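Local coordinates for protein probable CoA-transferase alpha subunit (Rhodococcus jostii, PDB 6COJ) that probably serves as the alpha subunit of a CoA-transferase-family enzyme, holding a coenzyme A thioester with a spirocyclic acyl group in its pocket, at residues 182-196 with 226-239. The protein carries 1 engineered substitution. Residues are numbered along the deposited sequence; the frame is centred on the assembly and turned at random.
With SO4 (sulfate ion), chain D.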
loop_
_atom_site.group_PDB
_atom_site.type_symbol
_atom_site.label_atom_id
_atom_site.label_comp_id
_atom_site.label_asym_id
_atom_site.label_seq_id
_atom_site.Cartn_x
_atom_site.Cartn_y
_atom_site.Cartn_z
ATOM N N VAL A 182 19.068 -1.173 -4.634
ATOM C CA VAL A 182 18.231 -2.351 -4.432
ATOM C C VAL A 182 18.714 -3.454 -5.365
ATOM O O VAL A 182 19.320 -3.191 -6.403
ATOM C CB VAL A 182 16.722 -2.066 -4.661
ATOM C CG1 VAL A 182 16.218 -0.957 -3.716
ATOM C CG2 VAL A 182 16.451 -1.689 -6.118
ATOM N N HIS A 183 18.430 -4.703 -4.984
ATOM C CA HIS A 183 18.776 -5.878 -5.780
ATOM C C HIS A 183 17.527 -6.710 -6.018
ATOM O O HIS A 183 16.808 -7.041 -5.069
ATOM C CB HIS A 183 19.803 -6.756 -5.059
ATOM C CG HIS A 183 20.278 -7.905 -5.885
ATOM N ND1 HIS A 183 21.240 -7.759 -6.863
ATOM C CD2 HIS A 183 19.921 -9.212 -5.896
ATOM C CE1 HIS A 183 21.466 -8.933 -7.432
ATOM N NE2 HIS A 183 20.683 -9.832 -6.860
ATOM N N LEU A 184 17.290 -7.072 -7.274
ATOM C CA LEU A 184 16.120 -7.850 -7.654
ATOM C C LEU A 184 16.532 -9.043 -8.513
ATOM O O LEU A 184 17.687 -9.185 -8.925
ATOM C CB LEU A 184 15.065 -6.977 -8.354
ATOM C CG LEU A 184 14.308 -6.095 -7.358
ATOM C CD1 LEU A 184 13.538 -4.995 -8.069
ATOM C CD2 LEU A 184 13.347 -6.938 -6.505
ATOM N N ASN A 185 15.573 -9.923 -8.783
ATOM C CA ASN A 185 15.933 -11.174 -9.434
ATOM C C ASN A 185 16.054 -11.060 -10.946
ATOM O O ASN A 185 16.833 -11.798 -11.555
ATOM C CB ASN A 185 14.961 -12.289 -9.044
ATOM C CG ASN A 185 14.973 -12.550 -7.551
ATOM O OD1 ASN A 185 15.747 -13.393 -7.053
ATOM N ND2 ASN A 185 14.144 -11.832 -6.828
ATOM N N LEU A 186 15.284 -10.182 -11.571
ATOM C CA LEU A 186 15.216 -10.141 -13.020
ATOM C C LEU A 186 14.839 -8.730 -13.423
ATOM O O LEU A 186 14.038 -8.083 -12.743
ATOM C CB LEU A 186 14.127 -11.106 -13.507
ATOM C CG LEU A 186 14.199 -11.600 -14.942
ATOM C CD1 LEU A 186 15.508 -12.347 -15.184
ATOM C CD2 LEU A 186 13.022 -12.513 -15.176
ATOM N N GLY A 187 15.390 -8.259 -14.530
ATOM C CA GLY A 187 15.028 -6.936 -15.005
ATOM C C GLY A 187 15.469 -6.747 -16.437
ATOM O O GLY A 187 16.253 -7.533 -16.970
ATOM N N ASP A 188 14.962 -5.676 -17.050
ATOM C CA ASP A 188 15.348 -5.297 -18.400
ATOM C C ASP A 188 16.301 -4.097 -18.355
ATOM O O ASP A 188 16.596 -3.549 -17.285
ATOM C CB ASP A 188 14.111 -5.165 -19.306
ATOM C CG ASP A 188 13.293 -3.889 -19.070
ATOM O OD1 ASP A 188 13.755 -2.961 -18.361
ATOM O OD2 ASP A 188 12.136 -3.872 -19.549
ATOM N N LYS A 189 16.817 -3.707 -19.530
ATOM C CA LYS A 189 17.796 -2.627 -19.585
ATOM C C LYS A 189 17.186 -1.263 -19.329
ATOM O O LYS A 189 17.930 -0.278 -19.266
ATOM C CB LYS A 189 18.527 -2.632 -20.929
ATOM C CG LYS A 189 17.641 -2.357 -22.133
ATOM C CD LYS A 189 18.495 -2.480 -23.387
ATOM C CE LYS A 189 17.714 -2.259 -24.654
ATOM N NZ LYS A 189 18.607 -2.493 -25.831
ATOM N N HIS A 190 15.860 -1.179 -19.180
ATOM C CA HIS A 190 15.182 0.084 -18.939
ATOM C C HIS A 190 14.767 0.264 -17.488
ATOM O O HIS A 190 14.233 1.321 -17.140
ATOM C CB HIS A 190 13.938 0.193 -19.826
ATOM C CG HIS A 190 14.173 -0.158 -21.261
ATOM N ND1 HIS A 190 15.006 0.568 -22.084
ATOM C CD2 HIS A 190 13.657 -1.150 -22.024
ATOM C CE1 HIS A 190 15.011 0.024 -23.289
ATOM N NE2 HIS A 190 14.192 -1.015 -23.281
ATOM N N GLY A 191 14.960 -0.746 -16.642
ATOM C CA GLY A 191 14.595 -0.641 -15.249
ATOM C C GLY A 191 13.310 -1.340 -14.848
ATOM O O GLY A 191 12.994 -1.353 -13.654
ATOM N N ASN A 192 12.535 -1.886 -15.787
ATOM C CA ASN A 192 11.472 -2.784 -15.367
ATOM C C ASN A 192 12.103 -3.967 -14.652
ATOM O O ASN A 192 13.107 -4.513 -15.120
ATOM C CB ASN A 192 10.667 -3.240 -16.576
ATOM C CG ASN A 192 9.978 -2.100 -17.275
ATOM O OD1 ASN A 192 9.206 -1.339 -16.668
ATOM N ND2 ASN A 192 10.273 -1.945 -18.566
ATOM N N ALA A 193 11.559 -4.331 -13.491
ATOM C CA ALA A 193 12.242 -5.345 -12.693
ATOM C C ALA A 193 11.267 -6.075 -11.780
ATOM O O ALA A 193 10.228 -5.530 -11.374
ATOM C CB ALA A 193 13.411 -4.772 -11.883
ATOM N N ALA A 194 11.632 -7.312 -11.445
ATOM C CA ALA A 194 10.761 -8.202 -10.701
ATOM C C ALA A 194 11.525 -8.905 -9.591
ATOM O O ALA A 194 12.737 -9.151 -9.688
ATOM C CB ALA A 194 10.133 -9.266 -11.601
ATOM N N TYR A 195 10.796 -9.247 -8.536
ATOM C CA TYR A 195 11.259 -10.211 -7.557
ATOM C C TYR A 195 10.622 -11.568 -7.829
ATOM O O TYR A 195 9.526 -11.672 -8.392
ATOM C CB TYR A 195 10.935 -9.762 -6.128
ATOM C CG TYR A 195 9.477 -9.896 -5.723
ATOM C CD1 TYR A 195 8.542 -8.943 -6.104
ATOM C CD2 TYR A 195 9.043 -10.972 -4.946
ATOM C CE1 TYR A 195 7.196 -9.054 -5.721
ATOM C CE2 TYR A 195 7.713 -11.097 -4.570
ATOM C CZ TYR A 195 6.790 -10.136 -4.959
ATOM O OH TYR A 195 5.476 -10.257 -4.559
ATOM N N THR A 196 11.338 -12.607 -7.437
ATOM C CA THR A 196 10.838 -13.967 -7.392
ATOM C C THR A 196 11.024 -14.448 -5.964
ATOM O O THR A 196 12.002 -14.096 -5.298
ATOM C CB THR A 196 11.603 -14.879 -8.362
ATOM O OG1 THR A 196 12.988 -14.897 -8.000
ATOM C CG2 THR A 196 11.476 -14.374 -9.788
ATOM N N LEU A 226 10.993 -10.789 -19.575
ATOM C CA LEU A 226 10.664 -10.466 -18.187
ATOM C C LEU A 226 9.184 -10.688 -17.892
ATOM O O LEU A 226 8.827 -11.359 -16.916
ATOM C CB LEU A 226 11.060 -9.018 -17.891
ATOM C CG LEU A 226 10.577 -8.410 -16.572
ATOM C CD1 LEU A 226 11.281 -9.078 -15.407
ATOM C CD2 LEU A 226 10.835 -6.905 -16.560
ATOM N N VAL A 227 8.303 -10.114 -18.719
ATOM C CA VAL A 227 6.879 -10.124 -18.402
ATOM C C VAL A 227 6.265 -11.494 -18.646
ATOM O O VAL A 227 5.190 -11.786 -18.113
ATOM C CB VAL A 227 6.109 -8.995 -19.118
ATOM C CG1 VAL A 227 6.719 -7.639 -18.772
ATOM C CG2 VAL A 227 6.089 -9.215 -20.625
ATOM N N LYS A 228 6.916 -12.349 -19.438
ATOM C CA LYS A 228 6.424 -13.708 -19.609
ATOM C C LYS A 228 6.957 -14.675 -18.558
ATOM O O LYS A 228 6.475 -15.811 -18.482
ATOM C CB LYS A 228 6.723 -14.226 -21.028
ATOM C CG LYS A 228 5.911 -13.532 -22.104
ATOM C CD LYS A 228 4.483 -14.063 -22.103
ATOM C CE LYS A 228 3.676 -13.507 -23.265
ATOM N NZ LYS A 228 4.283 -12.251 -23.796
ATOM N N THR A 229 7.918 -14.251 -17.740
ATOM C CA THR A 229 8.529 -15.107 -16.729
ATOM C C THR A 229 7.856 -15.000 -15.367
ATOM O O THR A 229 7.801 -15.992 -14.629
ATOM C CB THR A 229 10.019 -14.762 -16.598
ATOM O OG1 THR A 229 10.658 -14.986 -17.858
ATOM C CG2 THR A 229 10.698 -15.619 -15.533
ATOM N N VAL A 230 7.316 -13.834 -15.025
ATOM C CA VAL A 230 6.755 -13.609 -13.693
ATOM C C VAL A 230 5.333 -13.092 -13.839
ATOM O O VAL A 230 4.967 -12.518 -14.876
ATOM C CB VAL A 230 7.605 -12.605 -12.885
ATOM C CG1 VAL A 230 9.032 -13.112 -12.762
ATOM C CG2 VAL A 230 7.575 -11.237 -13.549
ATOM N N PRO A 231 4.507 -13.264 -12.809
ATOM C CA PRO A 231 3.176 -12.654 -12.829
ATOM C C PRO A 231 3.267 -11.138 -12.753
ATOM O O PRO A 231 4.270 -10.556 -12.323
ATOM C CB PRO A 231 2.497 -13.223 -11.578
ATOM C CG PRO A 231 3.289 -14.461 -11.238
ATOM C CD PRO A 231 4.694 -14.125 -11.627
ATOM N N LEU A 232 2.175 -10.508 -13.200
ATOM C CA LEU A 232 2.076 -9.051 -13.200
ATOM C C LEU A 232 2.469 -8.467 -11.857
ATOM O O LEU A 232 3.148 -7.438 -11.789
ATOM C CB LEU A 232 0.635 -8.635 -13.485
ATOM C CG LEU A 232 0.156 -8.707 -14.924
ATOM C CD1 LEU A 232 -1.347 -8.435 -14.971
ATOM C CD2 LEU A 232 0.931 -7.686 -15.739
ATOM N N GLN A 233 2.015 -9.101 -10.776
ATOM C CA GLN A 233 2.150 -8.537 -9.441
ATOM C C GLN A 233 3.600 -8.500 -8.980
ATOM O O GLN A 233 3.930 -7.771 -8.036
ATOM C CB GLN A 233 1.305 -9.359 -8.462
ATOM C CG GLN A 233 -0.226 -9.274 -8.667
ATOM C CD GLN A 233 -0.768 -10.128 -9.817
ATOM O OE1 GLN A 233 -0.044 -10.918 -10.423
ATOM N NE2 GLN A 233 -2.053 -9.970 -10.112
ATOM N N ASN A 234 4.473 -9.268 -9.620
ATOM C CA ASN A 234 5.878 -9.300 -9.257
ATOM C C ASN A 234 6.681 -8.203 -9.938
ATOM O O ASN A 234 7.856 -8.018 -9.602
ATOM C CB ASN A 234 6.462 -10.670 -9.636
ATOM C CG ASN A 234 5.877 -11.815 -8.821
ATOM O OD1 ASN A 234 4.720 -12.193 -9.005
ATOM N ND2 ASN A 234 6.689 -12.399 -7.942
ATOM N N LEU A 235 6.074 -7.476 -10.881
ATOM C CA LEU A 235 6.755 -6.401 -11.604
ATOM C C LEU A 235 6.705 -5.141 -10.748
ATOM O O LEU A 235 5.871 -4.252 -10.943
ATOM C CB LEU A 235 6.113 -6.178 -12.971
ATOM C CG LEU A 235 6.087 -7.377 -13.925
ATOM C CD1 LEU A 235 5.199 -7.117 -15.128
ATOM C CD2 LEU A 235 7.509 -7.707 -14.372
ATOM N N ILE A 236 7.602 -5.083 -9.763
ATOM C CA ILE A 236 7.511 -4.029 -8.755
ATOM C C ILE A 236 8.203 -2.727 -9.148
ATOM O O ILE A 236 7.899 -1.684 -8.557
ATOM C CB ILE A 236 7.904 -4.476 -7.334
ATOM C CG1 ILE A 236 9.390 -4.848 -7.260
ATOM C CG2 ILE A 236 6.984 -5.622 -6.848
ATOM C CD1 ILE A 236 9.877 -5.052 -5.818
ATOM N N LEU A 237 9.125 -2.746 -10.107
ATOM C CA LEU A 237 9.714 -1.511 -10.607
ATOM C C LEU A 237 9.309 -1.299 -12.057
ATOM O O LEU A 237 9.377 -2.229 -12.873
ATOM C CB LEU A 237 11.240 -1.534 -10.519
ATOM C CG LEU A 237 11.878 -1.824 -9.153
ATOM C CD1 LEU A 237 13.389 -1.604 -9.197
ATOM C CD2 LEU A 237 11.283 -0.983 -8.048
ATOM N N ASN A 238 8.904 -0.077 -12.375
ATOM C CA ASN A 238 8.687 0.355 -13.747
ATOM C C ASN A 238 9.778 1.357 -14.129
ATOM O O ASN A 238 10.637 1.706 -13.313
ATOM C CB ASN A 238 7.249 0.870 -13.937
ATOM C CG ASN A 238 6.956 2.126 -13.133
ATOM O OD1 ASN A 238 7.765 3.055 -13.091
ATOM N ND2 ASN A 238 5.804 2.153 -12.481
ATOM N N ARG A 239 9.744 1.829 -15.378
ATOM C CA ARG A 239 10.868 2.622 -15.877
ATOM C C ARG A 239 11.009 3.960 -15.164
ATOM O O ARG A 239 12.112 4.516 -15.151
ATOM C CB ARG A 239 10.760 2.841 -17.390
ATOM C CG ARG A 239 11.013 1.601 -18.217
ATOM C CD ARG A 239 11.023 1.916 -19.721
ATOM N NE ARG A 239 9.680 2.207 -20.237
ATOM C CZ ARG A 239 9.251 3.410 -20.600
ATOM N NH1 ARG A 239 10.048 4.471 -20.513
ATOM N NH2 ARG A 239 8.008 3.549 -21.051
HETATM S S SO4 D . 15.571 -0.825 -27.551
HETATM O O1 SO4 D . 17.022 -0.959 -27.484
HETATM O O2 SO4 D . 15.116 0.089 -26.504
HETATM O O3 SO4 D . 15.204 -0.294 -28.862
HETATM O O4 SO4 D . 14.951 -2.133 -27.358
HETATM O O HOH W 1 7.628 0.819 -17.183
HETATM O O HOH W 2 3.872 -8.157 -5.320
#
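Ala193 and Leu237 face each other as an antiparallel hydrogen-bonded pair in a small three-stranded sheet that sits beside the parallel sheet of this CoA-transferase fold. Ala193 N reaches Leu237 O at 3.1 Å and Leu237 N returns to Ala193 O; a classic beta bulge sets both Ile236 and Leu237 opposite the single residue Ala193. On the Leu237 side, Leu237 CD1 meets Leu184 CD1 at 3.6 Å, and helix 203-208 touches both leucines. On the other, the Ala194 methyl packs on Leu226 CD1, Val230 CG2 and Leu235 CD2, while Leu226 CD1 also touches Leu186 CD2, the two side chains running in opposite directions.

Just past Ala194, Asn234 ND2 does double duty: it donates to Tyr195 O at 3.0 Å, nearly in its own amide plane, and rests over one face of the Tyr195 ring, offset toward the rim, with the two planes 31° apart. Ile236 CG2 comes to that ring's edge. Tyr195 OH bonds Gln233 of the second subunit, placing this corner where two copies of this subunit meet.

At the far end, Asp188 organises a type I turn through an Asx turn, its OD1 accepting from His190 N. With CG anti to its carbonyl carbon (chi1 -63°), Asn192 lays its amide alongside Arg239. Asn192 ND2 donates in its amide plane to the syn lone pair of Asp188 OD2 (2.9 Å, 170°), which Thr223 OG1 also bonds, and has a second acceptor, an acidic side chain on the neighbouring protein's chain. A water donates to Asn192 OD1 at 2.7 Å and accepts from Arg239 N. An alanine here is likely to cost both acids a partner and break the water link. Beside it, Arg239 CD packs 3.4 Å from His190 CB.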